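Local coordinates for protein L-threonine dehydrogenase (Flavobacterium frigidimaris, PDB 2YY7) that probably oxidises L-threonine at its 3-hydroxyl as an NAD-dependent member of the short-chain dehydrogenase/reductase superfamily, at residues 254-259 / 302-307. Residues are numbered along the deposited sequence; the frame is centred on the assembly and turned at random.
Sequences NEIKKH and SMTKDM
The backbone oxygen of Glu-255 is gripped twice from its own segment: by Lys-258 N at 3.2 Å, and weakly by His-259 ND1 at 3.4 Å, the oxygen lying in the ring plane at its edge. This weak bond may help orient the imidazole where it meets the neighbouring helix: ND1 and CE1 rest against Thr-304 CG2, while NE2 comes to 3.9 Å from Lys-305 CA. Thr-304 is the small branched residue at the centre of the contact. With chi1 at -64°, OG1 lies beside the backbone N and the CG2 methyl is anti to it; the methyl also meets Ile-256 CG1 at 4.1 Å, and OG1 is hydrogen-bonded to Leu-300 O, so the buried hydroxyl is satisfied within its own helix. Glu-255 passes its CG 3.3 Å from that OG1; a bend at chi2 (64°) turns the carboxylate aside, where OE2 forms a weak salt bridge with Lys-258 NZ. An alanine in place of Thr-304 would probably leave a gap beside the imidazole and Ile-256, and Leu-300 O without its hydroxyl partner. Lys-305 suits the exposed border, its extended chain carrying the charge away. Phe-192 of helix 187-197 touches both Ile-256 and Thr-304; the contact is plain helix-helix packing of 249-257 on the C-terminal helix 300-311, away from the NAD pocket of the Rossmann-type fold.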
ATOM      1  N   ASN A 254     -20.913  -2.499  30.526  1.00 17.33           N
ATOM      2  CA  ASN A 254     -21.964  -3.259  31.198  1.00 17.92           C
ATOM      3  C   ASN A 254     -21.412  -4.537  31.821  1.00 18.13           C
ATOM      4  O   ASN A 254     -21.866  -4.967  32.881  1.00 18.57           O
ATOM      5  CB  ASN A 254     -23.095  -3.616  30.224  1.00 17.81           C
ATOM      6  CG  ASN A 254     -24.006  -2.435  29.924  1.00 20.17           C
ATOM      7  OD1 ASN A 254     -24.051  -1.461  30.678  1.00 22.38           O
ATOM      8  ND2 ASN A 254     -24.757  -2.527  28.828  1.00 19.07           N
ATOM      9  N   GLU A 255     -20.434  -5.152  31.165  1.00 17.96           N
ATOM     10  CA  GLU A 255     -19.846  -6.370  31.705  1.00 17.11           C
ATOM     11  C   GLU A 255     -19.070  -6.014  32.975  1.00 17.03           C
ATOM     12  O   GLU A 255     -19.093  -6.756  33.959  1.00 17.76           O
ATOM     13  CB  GLU A 255     -18.908  -7.017  30.683  1.00 17.39           C
ATOM     14  CG  GLU A 255     -18.450  -8.412  31.086  1.00 17.26           C
ATOM     15  CD  GLU A 255     -19.596  -9.404  31.157  1.00 18.02           C
ATOM     16  OE1 GLU A 255     -19.451 -10.431  31.848  1.00 18.81           O
ATOM     17  OE2 GLU A 255     -20.642  -9.160  30.518  1.00 19.20           O
ATOM     18  N   ILE A 256     -18.382  -4.875  32.945  1.00 16.62           N
ATOM     19  CA  ILE A 256     -17.611  -4.414  34.098  1.00 16.41           C
ATOM     20  C   ILE A 256     -18.542  -4.100  35.269  1.00 17.09           C
ATOM     21  O   ILE A 256     -18.192  -4.334  36.430  1.00 17.13           O
ATOM     22  CB  ILE A 256     -16.783  -3.149  33.744  1.00 16.23           C
ATOM     23  CG1 ILE A 256     -15.681  -3.520  32.749  1.00 14.36           C
ATOM     24  CG2 ILE A 256     -16.175  -2.532  35.004  1.00 14.01           C
ATOM     25  CD1 ILE A 256     -14.899  -2.332  32.226  1.00 15.78           C
ATOM     26  N   LYS A 257     -19.729  -3.582  34.960  1.00 17.74           N
ATOM     27  CA  LYS A 257     -20.709  -3.236  35.995  1.00 18.62           C
ATOM     28  C   LYS A 257     -21.151  -4.440  36.821  1.00 18.83           C
ATOM     29  O   LYS A 257     -21.634  -4.281  37.940  1.00 18.71           O
ATOM     30  CB  LYS A 257     -21.935  -2.566  35.374  1.00 18.33           C
ATOM     31  CG  LYS A 257     -21.680  -1.144  34.915  1.00 19.81           C
ATOM     32  CD  LYS A 257     -22.923  -0.511  34.313  1.00 20.22           C
ATOM     33  CE  LYS A 257     -22.652   0.934  33.919  1.00 23.59           C
ATOM     34  NZ  LYS A 257     -23.784   1.548  33.172  1.00 24.23           N
ATOM     35  N   LYS A 258     -20.991  -5.639  36.266  1.00 20.34           N
ATOM     36  CA  LYS A 258     -21.356  -6.858  36.977  1.00 20.81           C
ATOM     37  C   LYS A 258     -20.352  -7.102  38.099  1.00 21.03           C
ATOM     38  O   LYS A 258     -20.659  -7.770  39.084  1.00 21.35           O
ATOM     39  CB  LYS A 258     -21.366  -8.059  36.026  1.00 20.73           C
ATOM     40  CG  LYS A 258     -22.412  -7.979  34.928  1.00 20.24           C
ATOM     41  CD  LYS A 258     -22.372  -9.216  34.048  1.00 24.00           C
ATOM     42  CE  LYS A 258     -23.326  -9.079  32.872  1.00 29.31           C
ATOM     43  NZ  LYS A 258     -23.311 -10.290  32.005  1.00 32.41           N
ATOM     44  N   HIS A 259     -19.150  -6.554  37.939  1.00 20.63           N
ATOM     45  CA  HIS A 259     -18.092  -6.697  38.936  1.00 20.20           C
ATOM     46  C   HIS A 259     -17.973  -5.443  39.805  1.00 20.11           C
ATOM     47  O   HIS A 259     -17.585  -5.521  40.972  1.00 20.32           O
ATOM     48  CB  HIS A 259     -16.746  -6.966  38.261  1.00 19.66           C
ATOM     49  CG  HIS A 259     -16.695  -8.251  37.495  1.00 19.15           C
ATOM     50  ND1 HIS A 259     -17.247  -8.396  36.239  1.00 20.65           N
ATOM     51  CD2 HIS A 259     -16.162  -9.456  37.811  1.00 17.79           C
ATOM     52  CE1 HIS A 259     -17.055  -9.632  35.815  1.00 18.25           C
ATOM     53  NE2 HIS A 259     -16.400 -10.296  36.750  1.00 22.07           N
ATOM     54  N   SER A 302     -15.258 -13.730  30.015  1.00 13.71           N
ATOM     55  CA  SER A 302     -14.056 -14.320  30.601  1.00 14.21           C
ATOM     56  C   SER A 302     -12.875 -13.351  30.616  1.00 14.31           C
ATOM     57  O   SER A 302     -12.027 -13.409  31.509  1.00 14.04           O
ATOM     58  CB  SER A 302     -13.671 -15.619  29.873  1.00 12.29           C
ATOM     59  OG  SER A 302     -13.544 -15.422  28.476  1.00 14.60           O
ATOM     60  N   MET A 303     -12.807 -12.460  29.634  1.00 14.64           N
ATOM     61  CA  MET A 303     -11.718 -11.495  29.610  1.00 15.99           C
ATOM     62  C   MET A 303     -11.906 -10.457  30.707  1.00 14.79           C
ATOM     63  O   MET A 303     -10.952 -10.083  31.389  1.00 15.87           O
ATOM     64  CB  MET A 303     -11.639 -10.780  28.265  1.00 15.70           C
ATOM     65  CG  MET A 303     -10.707  -9.585  28.307  1.00 19.15           C
ATOM     66  SD  MET A 303     -10.669  -8.662  26.792  1.00 20.76           S
ATOM     67  CE  MET A 303     -12.222  -7.731  26.933  1.00 22.30           C
ATOM     68  N   THR A 304     -13.137  -9.980  30.868  1.00 13.38           N
ATOM     69  CA  THR A 304     -13.432  -8.981  31.887  1.00 13.09           C
ATOM     70  C   THR A 304     -13.081  -9.527  33.269  1.00 12.75           C
ATOM     71  O   THR A 304     -12.485  -8.833  34.089  1.00 12.45           O
ATOM     72  CB  THR A 304     -14.923  -8.575  31.864  1.00 12.70           C
ATOM     73  OG1 THR A 304     -15.225  -7.940  30.615  1.00 13.45           O
ATOM     74  CG2 THR A 304     -15.229  -7.604  33.001  1.00 13.14           C
ATOM     75  N   LYS A 305     -13.450 -10.778  33.519  1.00 12.85           N
ATOM     76  CA  LYS A 305     -13.166 -11.406  34.802  1.00 13.64           C
ATOM     77  C   LYS A 305     -11.662 -11.451  35.043  1.00 13.25           C
ATOM     78  O   LYS A 305     -11.178 -11.029  36.096  1.00 13.11           O
ATOM     79  CB  LYS A 305     -13.731 -12.831  34.834  1.00 13.38           C
ATOM     80  CG  LYS A 305     -13.432 -13.588  36.117  1.00 16.42           C
ATOM     81  CD  LYS A 305     -13.932 -15.025  36.033  1.00 17.06           C
ATOM     82  CE  LYS A 305     -13.677 -15.772  37.333  1.00 24.33           C
ATOM     83  NZ  LYS A 305     -14.015 -17.219  37.220  1.00 30.09           N
ATOM     84  N   ASP A 306     -10.931 -11.964  34.054  1.00 12.40           N
ATOM     85  CA  ASP A 306      -9.477 -12.091  34.141  1.00 12.36           C
ATOM     86  C   ASP A 306      -8.770 -10.747  34.309  1.00 11.53           C
ATOM     87  O   ASP A 306      -7.779 -10.653  35.032  1.00 11.39           O
ATOM     88  CB  ASP A 306      -8.947 -12.822  32.901  1.00 12.92           C
ATOM     89  CG  ASP A 306      -7.552 -13.379  33.104  1.00 14.01           C
ATOM     90  OD1 ASP A 306      -6.569 -12.669  32.820  1.00 12.67           O
ATOM     91  OD2 ASP A 306      -7.443 -14.534  33.570  1.00 18.85           O
ATOM     92  N   MET A 307      -9.276  -9.706  33.651  1.00 10.66           N
ATOM     93  CA  MET A 307      -8.677  -8.378  33.774  1.00 10.85           C
ATOM     94  C   MET A 307      -8.843  -7.856  35.196  1.00 11.01           C
ATOM     95  O   MET A 307      -7.882  -7.403  35.825  1.00 10.14           O
ATOM     96  CB  MET A 307      -9.330  -7.388  32.798  1.00  9.94           C
ATOM     97  CG  MET A 307      -8.804  -7.461  31.364  1.00 10.66           C
ATOM     98  SD  MET A 307      -7.078  -6.932  31.198  1.00 11.71           S
ATOM     99  CE  MET A 307      -7.273  -5.144  31.112  1.00  9.42           C
TER